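Local coordinates for matrix protein VP40 (Lake Victoria marburgvirus, PDB 5B0V) that forms the matrix layer of the virion and drives virus assembly and budding by interacting with host proteins of the multivesicular body pathway, at residues Ile53-Val58 against Gly120-Thr125; Thr76-Ile81 against Pro95-Leu100; Phe134-Arg139 against Asn156-Gln161. All coordinates share one frame; numbering follows the deposited sequence.

Contact 1: residues Ile53-Val58 against Gly120-Thr125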
loop_
_atom_site.group_PDB
_atom_site.type_symbol
_atom_site.label_atom_id
_atom_site.label_comp_id
_atom_site.label_asym_id
_atom_site.label_seq_id
_atom_site.Cartn_x
_atom_site.Cartn_y
_atom_site.Cartn_z
ATOM N N ILE A 53 -1.186 -14.427 0.990
ATOM C CA ILE A 53 -2.271 -13.459 1.223
ATOM C C ILE A 53 -1.711 -12.032 1.381
ATOM O O ILE A 53 -0.700 -11.846 2.033
ATOM C CB ILE A 53 -3.092 -13.885 2.469
ATOM C CG1 ILE A 53 -3.678 -12.710 3.241
ATOM C CG2 ILE A 53 -2.214 -14.658 3.452
ATOM C CD1 ILE A 53 -4.946 -13.106 3.963
ATOM N N THR A 54 -2.341 -11.030 0.764
ATOM C CA THR A 54 -1.847 -9.668 0.885
ATOM C C THR A 54 -2.661 -8.886 1.899
ATOM O O THR A 54 -3.820 -9.123 2.085
ATOM C CB THR A 54 -1.785 -8.914 -0.473
ATOM O OG1 THR A 54 -3.058 -8.343 -0.779
ATOM C CG2 THR A 54 -1.365 -9.844 -1.599
ATOM N N PRO A 55 -2.041 -7.915 2.545
ATOM C CA PRO A 55 -2.781 -7.233 3.563
ATOM C C PRO A 55 -3.571 -6.063 3.043
ATOM O O PRO A 55 -3.425 -5.646 1.899
ATOM C CB PRO A 55 -1.683 -6.732 4.502
ATOM C CG PRO A 55 -0.489 -6.554 3.624
ATOM C CD PRO A 55 -0.668 -7.403 2.404
ATOM N N ASN A 56 -4.386 -5.500 3.904
ATOM C CA ASN A 56 -4.887 -4.185 3.605
ATOM C C ASN A 56 -4.547 -3.299 4.771
ATOM O O ASN A 56 -3.949 -3.732 5.746
ATOM C CB ASN A 56 -6.377 -4.191 3.274
ATOM C CG ASN A 56 -7.182 -4.843 4.341
ATOM O OD1 ASN A 56 -7.173 -4.407 5.474
ATOM N ND2 ASN A 56 -7.854 -5.926 3.991
ATOM N N TYR A 57 -4.890 -2.038 4.661
ATOM C CA TYR A 57 -4.199 -1.040 5.442
ATOM C C TYR A 57 -5.115 -0.414 6.453
ATOM O O TYR A 57 -6.325 -0.289 6.249
ATOM C CB TYR A 57 -3.596 0.042 4.508
ATOM C CG TYR A 57 -3.230 1.327 5.200
ATOM C CD1 TYR A 57 -2.033 1.447 5.906
ATOM C CD2 TYR A 57 -4.093 2.401 5.191
ATOM C CE1 TYR A 57 -1.700 2.626 6.564
ATOM C CE2 TYR A 57 -3.777 3.585 5.837
ATOM C CZ TYR A 57 -2.580 3.701 6.524
ATOM O OH TYR A 57 -2.296 4.883 7.177
ATOM N N VAL A 58 -4.507 -0.011 7.552
ATOM C CA VAL A 58 -5.181 0.797 8.522
ATOM C C VAL A 58 -4.097 1.610 9.198
ATOM O O VAL A 58 -3.018 1.078 9.462
ATOM C CB VAL A 58 -5.988 -0.098 9.499
ATOM C CG1 VAL A 58 -5.077 -0.965 10.355
ATOM C CG2 VAL A 58 -6.877 0.750 10.381
ATOM N N GLY A 120 3.040 -7.248 -0.836
ATOM C CA GLY A 120 3.558 -8.569 -0.528
ATOM C C GLY A 120 2.481 -9.614 -0.262
ATOM O O GLY A 120 1.433 -9.310 0.318
ATOM N N SER A 121 2.750 -10.843 -0.699
ATOM C CA SER A 121 1.970 -12.007 -0.327
ATOM C C SER A 121 2.653 -12.686 0.845
ATOM O O SER A 121 3.839 -13.038 0.753
ATOM C CB SER A 121 1.898 -12.992 -1.484
ATOM O OG SER A 121 0.777 -12.718 -2.312
ATOM N N TYR A 122 1.910 -12.916 1.929
ATOM C CA TYR A 122 2.467 -13.527 3.120
ATOM C C TYR A 122 1.972 -14.940 3.467
ATOM O O TYR A 122 0.848 -15.323 3.172
ATOM C CB TYR A 122 2.253 -12.593 4.301
ATOM C CG TYR A 122 2.821 -11.222 4.072
ATOM C CD1 TYR A 122 2.112 -10.275 3.354
ATOM C CD2 TYR A 122 4.080 -10.875 4.552
ATOM C CE1 TYR A 122 2.622 -9.009 3.135
ATOM C CE2 TYR A 122 4.594 -9.607 4.335
ATOM C CZ TYR A 122 3.860 -8.678 3.616
ATOM O OH TYR A 122 4.350 -7.415 3.388
ATOM N N THR A 123 2.860 -15.687 4.121
ATOM C CA THR A 123 2.645 -17.051 4.564
ATOM C C THR A 123 3.116 -17.181 5.989
ATOM O O THR A 123 3.963 -16.427 6.433
ATOM C CB THR A 123 3.470 -17.971 3.643
ATOM O OG1 THR A 123 2.704 -18.172 2.465
ATOM C CG2 THR A 123 3.780 -19.328 4.203
ATOM N N ILE A 124 2.552 -18.138 6.710
ATOM C CA ILE A 124 3.024 -18.450 8.062
ATOM C C ILE A 124 3.570 -19.878 8.107
ATOM O O ILE A 124 2.979 -20.785 7.527
ATOM C CB ILE A 124 1.908 -18.220 9.108
ATOM C CG1 ILE A 124 2.515 -17.914 10.461
ATOM C CG2 ILE A 124 0.986 -19.410 9.217
ATOM C CD1 ILE A 124 1.488 -17.445 11.472
ATOM N N THR A 125 4.705 -20.060 8.763
ATOM C CA THR A 125 5.311 -21.372 8.939
ATOM C C THR A 125 5.762 -21.497 10.380
ATOM O O THR A 125 5.708 -20.538 11.140
ATOM C CB THR A 125 6.526 -21.575 8.018
ATOM O OG1 THR A 125 7.359 -20.417 8.076
ATOM C CG2 THR A 125 6.083 -21.806 6.589
#
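A single antiparallel bridge, the hydrogen-bonded pair Ile53 and Tyr122, ties the extended approach to strand 56-59 to the beginning of strand 122-128. Ile53 N donates to Tyr122 O at 3.1 Å, and Tyr122 N returns the bond to Ile53 O at 2.8 Å; the two bonds close the pair. The Ile53 oxygen also lies in plane with the Tyr122 ring at its edge, 3.5 Å from CD1. CG of Tyr122, anti to its own carbonyl carbon (chi1 -56°), lies beside the backbone N, on the side of the chain facing Ile53 O. Farther along that edge, Tyr122 CE1 meets Pro55 CD at 3.7 Å, with the two side chains crossing at about a right angle. The compact proline suits this buried place, since it offers carbon to the ring and has no N-H to satisfy. The ring's hydroxyl is hydrogen-bonded to Leu117 O. Gly120 O receives a CA-H...O contact from Thr54 CA at 3.3 Å. Thr54 CG2 lies between Gly120 O (3.4 Å) and Ser121 OG (3.7 Å), while the threonine hydroxyl pairs with Tyr57 N of the second subunit, placing the bridge beside the dimer interface. Leu118 of helix 110-119 packs on Pro55, and strand 176-187 supplies Leu178 against Ile53 and Leu181 against Tyr122.

Contact 2: residues Thr76-Ile81 against Pro95-Leu100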
loop_
_atom_site.group_PDB
_atom_site.type_symbol
_atom_site.label_atom_id
_atom_site.label_comp_id
_atom_site.label_asym_id
_atom_site.label_seq_id
_atom_site.Cartn_x
_atom_site.Cartn_y
_atom_site.Cartn_z
ATOM N N THR A 76 3.010 -2.712 12.088
ATOM C CA THR A 76 2.554 -3.967 12.677
ATOM C C THR A 76 1.613 -4.738 11.753
ATOM O O THR A 76 0.674 -4.171 11.187
ATOM C CB THR A 76 1.774 -3.682 13.962
ATOM O OG1 THR A 76 2.530 -2.781 14.754
ATOM C CG2 THR A 76 1.542 -4.948 14.756
ATOM N N LEU A 77 1.848 -6.027 11.593
ATOM C CA LEU A 77 0.856 -6.878 10.953
ATOM C C LEU A 77 -0.120 -7.416 11.992
ATOM O O LEU A 77 0.268 -7.924 13.043
ATOM C CB LEU A 77 1.515 -8.048 10.225
ATOM C CG LEU A 77 2.182 -7.717 8.903
ATOM C CD1 LEU A 77 2.749 -9.011 8.347
ATOM C CD2 LEU A 77 1.204 -7.066 7.930
ATOM N N GLU A 78 -1.393 -7.336 11.646
ATOM C CA GLU A 78 -2.467 -7.907 12.439
ATOM C C GLU A 78 -3.033 -9.046 11.655
ATOM O O GLU A 78 -3.419 -8.848 10.508
ATOM C CB GLU A 78 -3.532 -6.865 12.660
ATOM C CG GLU A 78 -2.994 -5.574 13.250
ATOM C CD GLU A 78 -4.144 -4.749 13.816
ATOM O OE1 GLU A 78 -5.274 -4.914 13.315
ATOM O OE2 GLU A 78 -3.948 -3.948 14.754
ATOM N N ALA A 79 -3.076 -10.236 12.243
ATOM C CA ALA A 79 -3.446 -11.426 11.483
ATOM C C ALA A 79 -4.616 -12.160 12.084
ATOM O O ALA A 79 -4.836 -12.105 13.278
ATOM C CB ALA A 79 -2.269 -12.364 11.373
ATOM N N ILE A 80 -5.370 -12.812 11.209
ATOM C CA ILE A 80 -6.293 -13.851 11.581
ATOM C C ILE A 80 -5.734 -15.200 11.100
ATOM O O ILE A 80 -5.289 -15.336 9.974
ATOM C CB ILE A 80 -7.659 -13.647 10.938
ATOM C CG1 ILE A 80 -8.197 -12.245 11.239
ATOM C CG2 ILE A 80 -8.627 -14.722 11.439
ATOM C CD1 ILE A 80 -8.618 -12.037 12.670
ATOM N N ILE A 81 -5.771 -16.190 11.976
ATOM C CA ILE A 81 -5.091 -17.444 11.768
ATOM C C ILE A 81 -6.074 -18.558 12.031
ATOM O O ILE A 81 -6.753 -18.554 13.038
ATOM C CB ILE A 81 -3.906 -17.574 12.750
ATOM C CG1 ILE A 81 -2.916 -16.428 12.528
ATOM C CG2 ILE A 81 -3.182 -18.896 12.577
ATOM C CD1 ILE A 81 -1.813 -16.363 13.548
ATOM N N PRO A 95 -6.918 -14.198 16.301
ATOM C CA PRO A 95 -6.193 -12.999 15.965
ATOM C C PRO A 95 -4.785 -12.998 16.574
ATOM O O PRO A 95 -4.588 -13.584 17.638
ATOM C CB PRO A 95 -7.039 -11.899 16.609
ATOM C CG PRO A 95 -7.589 -12.539 17.820
ATOM C CD PRO A 95 -7.775 -13.986 17.482
ATOM N N ALA A 96 -3.831 -12.337 15.910
ATOM C CA ALA A 96 -2.477 -12.176 16.428
ATOM C C ALA A 96 -1.843 -10.880 15.937
ATOM O O ALA A 96 -2.118 -10.414 14.818
ATOM C CB ALA A 96 -1.626 -13.345 15.998
ATOM N N TRP A 97 -0.935 -10.356 16.754
ATOM C CA TRP A 97 -0.295 -9.062 16.507
ATOM C C TRP A 97 1.201 -9.198 16.337
ATOM O O TRP A 97 1.884 -9.655 17.225
ATOM C CB TRP A 97 -0.615 -8.134 17.670
ATOM C CG TRP A 97 -2.068 -7.751 17.636
ATOM C CD1 TRP A 97 -2.605 -6.665 16.998
ATOM C CD2 TRP A 97 -3.169 -8.463 18.216
ATOM N NE1 TRP A 97 -3.971 -6.649 17.169
ATOM C CE2 TRP A 97 -4.337 -7.733 17.920
ATOM C CE3 TRP A 97 -3.280 -9.633 18.979
ATOM C CZ2 TRP A 97 -5.604 -8.131 18.353
ATOM C CZ3 TRP A 97 -4.564 -10.040 19.420
ATOM C CH2 TRP A 97 -5.702 -9.282 19.099
ATOM N N LEU A 98 1.695 -8.758 15.190
ATOM C CA LEU A 98 3.046 -9.048 14.746
ATOM C C LEU A 98 3.792 -7.753 14.432
ATOM O O LEU A 98 3.677 -7.200 13.338
ATOM C CB LEU A 98 2.965 -9.934 13.500
ATOM C CG LEU A 98 2.140 -11.214 13.723
ATOM C CD1 LEU A 98 1.753 -11.882 12.417
ATOM C CD2 LEU A 98 2.892 -12.196 14.582
ATOM N N PRO A 99 4.519 -7.216 15.406
ATOM C CA PRO A 99 5.333 -6.030 15.140
ATOM C C PRO A 99 6.380 -6.316 14.086
ATOM O O PRO A 99 6.946 -7.399 14.084
ATOM C CB PRO A 99 6.014 -5.786 16.473
ATOM C CG PRO A 99 5.030 -6.293 17.451
ATOM C CD PRO A 99 4.390 -7.489 16.838
ATOM N N LEU A 100 6.628 -5.374 13.194
ATOM C CA LEU A 100 7.693 -5.518 12.198
ATOM C C LEU A 100 8.795 -4.508 12.384
ATOM O O LEU A 100 9.825 -4.641 11.757
ATOM C CB LEU A 100 7.155 -5.289 10.792
ATOM C CG LEU A 100 5.911 -6.075 10.377
ATOM C CD1 LEU A 100 5.510 -5.589 8.997
ATOM C CD2 LEU A 100 6.175 -7.569 10.364
#
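Glu78 and Trp97 each set CG anti to the carbonyl carbon (chi1 -54° and -70°), and their side chains run out on the same face of the hairpin. Glu78 CG brushes Trp97 CD1 at 3.9 Å, and the carboxylate ends at the indole edge, OE2 in the ring plane and 3.6 Å from NE1, an edge contact too long for a hydrogen bond. The two flat groups are turned 82° apart. A long amphipathic chain and a wide ring with one polar atom suit this partly exposed face, where loop residues Ser259, Glu293 and Asn294 also touch Trp97. The face of Leu77, Ala79, Ala96 and Leu98 carries small and aliphatic side chains, and the ends of Leu100 and Ile81 reach in beside them: Leu77 CB meets Leu98 CB at 4.0 Å, Leu77 CG meets Leu100 CD1 at 4.0 Å, and Ile81 CD1 lies 3.9 Å from Ala96 CB. Paired backbone bonds join Leu77 with Leu98 and Ala79 with Ala96. Pro95 and Pro99 fall in non-hydrogen-bonded pairs, where the missing N-H costs this ladder nothing. Strand 176-187 flanks strand 72-83 on its far side, strand 91-104 ends the sheet within the chain, and Phe159 of strand 156-160 packs on Leu98.

Contact 3: residues Phe134-Arg139 against Asn156-Gln161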
loop_
_atom_site.group_PDB
_atom_site.type_symbol
_atom_site.label_atom_id
_atom_site.label_comp_id
_atom_site.label_asym_id
_atom_site.label_seq_id
_atom_site.Cartn_x
_atom_site.Cartn_y
_atom_site.Cartn_z
ATOM N N PHE A 134 8.971 -21.341 17.425
ATOM C CA PHE A 134 8.822 -20.089 16.704
ATOM C C PHE A 134 7.800 -20.183 15.591
ATOM O O PHE A 134 7.369 -21.264 15.173
ATOM C CB PHE A 134 10.158 -19.682 16.099
ATOM C CG PHE A 134 11.112 -19.160 17.096
ATOM C CD1 PHE A 134 11.128 -17.816 17.414
ATOM C CD2 PHE A 134 11.974 -20.015 17.756
ATOM C CE1 PHE A 134 12.018 -17.327 18.360
ATOM C CE2 PHE A 134 12.862 -19.533 18.708
ATOM C CZ PHE A 134 12.883 -18.190 19.016
ATOM N N VAL A 135 7.434 -19.016 15.095
ATOM C CA VAL A 135 6.478 -18.894 14.000
ATOM C C VAL A 135 7.042 -17.847 13.039
ATOM O O VAL A 135 7.364 -16.741 13.464
ATOM C CB VAL A 135 5.098 -18.511 14.568
ATOM C CG1 VAL A 135 5.100 -17.064 14.982
ATOM C CG2 VAL A 135 3.972 -18.719 13.584
ATOM N N ARG A 136 7.206 -18.204 11.772
ATOM C CA ARG A 136 7.785 -17.294 10.784
ATOM C C ARG A 136 6.758 -16.832 9.781
ATOM O O ARG A 136 6.181 -17.648 9.050
ATOM C CB ARG A 136 8.907 -17.985 10.022
ATOM C CG ARG A 136 9.814 -17.024 9.276
ATOM C CD ARG A 136 10.652 -17.741 8.229
ATOM N NE ARG A 136 11.522 -18.758 8.809
ATOM C CZ ARG A 136 12.609 -18.516 9.552
ATOM N NH1 ARG A 136 13.000 -17.271 9.837
ATOM N NH2 ARG A 136 13.313 -19.544 10.029
ATOM N N VAL A 137 6.516 -15.534 9.727
ATOM C CA VAL A 137 5.695 -15.026 8.650
ATOM C C VAL A 137 6.602 -14.575 7.511
ATOM O O VAL A 137 7.545 -13.822 7.714
ATOM C CB VAL A 137 4.693 -13.955 9.086
ATOM C CG1 VAL A 137 5.313 -12.994 10.059
ATOM C CG2 VAL A 137 4.142 -13.211 7.878
ATOM N N ASN A 138 6.306 -15.098 6.322
ATOM C CA ASN A 138 7.131 -14.952 5.143
ATOM C C ASN A 138 6.501 -14.041 4.117
ATOM O O ASN A 138 5.327 -14.157 3.831
ATOM C CB ASN A 138 7.317 -16.307 4.490
ATOM C CG ASN A 138 7.973 -17.306 5.409
ATOM O OD1 ASN A 138 9.190 -17.304 5.565
ATOM N ND2 ASN A 138 7.169 -18.184 6.006
ATOM N N ARG A 139 7.299 -13.144 3.555
ATOM C CA ARG A 139 6.849 -12.307 2.467
ATOM C C ARG A 139 7.478 -12.868 1.211
ATOM O O ARG A 139 8.695 -12.898 1.091
ATOM C CB ARG A 139 7.271 -10.854 2.660
ATOM C CG ARG A 139 6.536 -9.919 1.735
ATOM C CD ARG A 139 7.108 -8.520 1.641
ATOM N NE ARG A 139 6.957 -8.162 0.238
ATOM C CZ ARG A 139 7.799 -7.486 -0.504
ATOM N NH1 ARG A 139 8.935 -7.039 -0.014
ATOM N NH2 ARG A 139 7.493 -7.273 -1.771
ATOM N N ASN A 156 11.371 -12.164 5.623
ATOM C CA ASN A 156 10.683 -12.923 6.670
ATOM C C ASN A 156 10.904 -12.323 8.059
ATOM O O ASN A 156 11.813 -11.536 8.275
ATOM C CB ASN A 156 11.154 -14.364 6.675
ATOM C CG ASN A 156 12.460 -14.526 7.406
ATOM O OD1 ASN A 156 12.483 -14.917 8.573
ATOM N ND2 ASN A 156 13.551 -14.200 6.741
ATOM N N GLN A 157 10.086 -12.744 9.006
ATOM C CA GLN A 157 10.189 -12.289 10.375
ATOM C C GLN A 157 9.661 -13.384 11.319
ATOM O O GLN A 157 8.565 -13.911 11.131
ATOM C CB GLN A 157 9.364 -11.013 10.512
ATOM C CG GLN A 157 9.147 -10.497 11.927
ATOM C CD GLN A 157 10.314 -9.671 12.401
ATOM O OE1 GLN A 157 10.409 -8.506 12.069
ATOM N NE2 GLN A 157 11.193 -10.265 13.184
ATOM N N ALA A 158 10.445 -13.711 12.340
ATOM C CA ALA A 158 10.083 -14.747 13.306
ATOM C C ALA A 158 9.536 -14.164 14.604
ATOM O O ALA A 158 9.874 -13.044 14.990
ATOM C CB ALA A 158 11.282 -15.613 13.590
ATOM N N PHE A 159 8.679 -14.930 15.273
ATOM C CA PHE A 159 8.134 -14.540 16.573
ATOM C C PHE A 159 8.153 -15.768 17.436
ATOM O O PHE A 159 7.915 -16.861 16.917
ATOM C CB PHE A 159 6.701 -14.060 16.427
ATOM C CG PHE A 159 6.569 -12.884 15.533
ATOM C CD1 PHE A 159 6.373 -13.033 14.172
ATOM C CD2 PHE A 159 6.688 -11.624 16.048
ATOM C CE1 PHE A 159 6.294 -11.931 13.345
ATOM C CE2 PHE A 159 6.602 -10.517 15.234
ATOM C CZ PHE A 159 6.407 -10.669 13.882
ATOM N N ILE A 160 8.433 -15.620 18.730
ATOM C CA ILE A 160 8.247 -16.757 19.642
ATOM C C ILE A 160 6.782 -17.129 19.542
ATOM O O ILE A 160 5.917 -16.269 19.499
ATOM C CB ILE A 160 8.617 -16.448 21.113
ATOM C CG1 ILE A 160 10.142 -16.376 21.301
ATOM C CG2 ILE A 160 8.134 -17.537 22.045
ATOM C CD1 ILE A 160 10.778 -15.013 21.017
ATOM N N GLN A 161 6.506 -18.413 19.466
ATOM C CA GLN A 161 5.143 -18.848 19.282
ATOM C C GLN A 161 4.268 -18.343 20.397
ATOM O O GLN A 161 3.167 -17.896 20.158
ATOM C CB GLN A 161 5.059 -20.364 19.219
ATOM C CG GLN A 161 3.729 -20.853 18.697
ATOM C CD GLN A 161 3.546 -22.339 18.887
ATOM O OE1 GLN A 161 3.627 -23.117 17.930
ATOM N NE2 GLN A 161 3.316 -22.749 20.129
#
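Arg136 leaves its strand at CB and reaches across to Asn156, crossing its side chain at a slant. CG, set anti to the backbone N (chi1 -163°), lies 3.5 Å from Asn156 OD1, and CD comes within 3.4 Å of the same Asn156 OD1. At chi3 (-61°) the chain bends, carrying NE and CZ past the amide and turning NH1 onto Asn156 OD1 in a hydrogen bond of 2.7 Å. The donor approaches from above the plane of the amide carbonyl, in keeping with guanidinium and amide planes that stand 72° apart. Asn156 OD1 also has a weak bond from Arg150 NH2, so two arginines share one neutral acceptor and probably polarise it. Arginine suits this partly exposed face because its methylenes pack on Asn156 while its guanidinium can still bond; a cation-pi contact with Phe127 holds that end as well.

Beneath these side chains runs a regular antiparallel ladder, strand 134-139 against strand 156-160, at one margin of a three-stranded sheet. Val135 with Phe159 and Val137 with Gln157 are its hydrogen-bonded pairs, each closed by two backbone bonds. Their side chains occupy the face opposite Arg136. There the Phe159 ring spans two beta-branched residues: Val135 CG1 meets Phe159 CB at 3.7 Å, and Val137 CG1 comes in plane to the ring edge, 3.6 Å from Phe159 CE1. Val164 also packs on this aromatic ring, a large hydrophobic surface fitted to several neighbours. At the ladder's other end Phe134 and Ile160 lie side by side, CE1 of the phenylalanine 3.6 Å from CG1 of the isoleucine, and the Phe134 ring meets that of Phe127. On the arginine's own face, Asn138 OD1 lies 3.7 Å from Asn156 CB, while Asn138 ND2 is hydrogen-bonded to Thr125 OG1.

How the contacts relate
Contact 1 spans the longest stretch of chain and encloses contact 2; contact 3 opens after both have closed. Their centres lie about 10 Å (1 and 2), 11 Å (2 and 3) and 13 Å (1 and 3) apart. Contact 2 belongs to the mixed sheet that includes strands 56-59 and 176-187, contact 3 to the three-stranded sheet, and contact 1 links the two. Strands 122-128 and 133-139 are neighbours, with Thr123 O probably hydrogen-bonded to Asn138 N at 2.7 Å. Between the sheets, Ile124 CD1 packs on Ile81 CD1 at 4.0 Å and Pro99 O on Phe159 CZ at 3.3 Å, consistent with the beta-sandwich of the VP40 N-terminal domain.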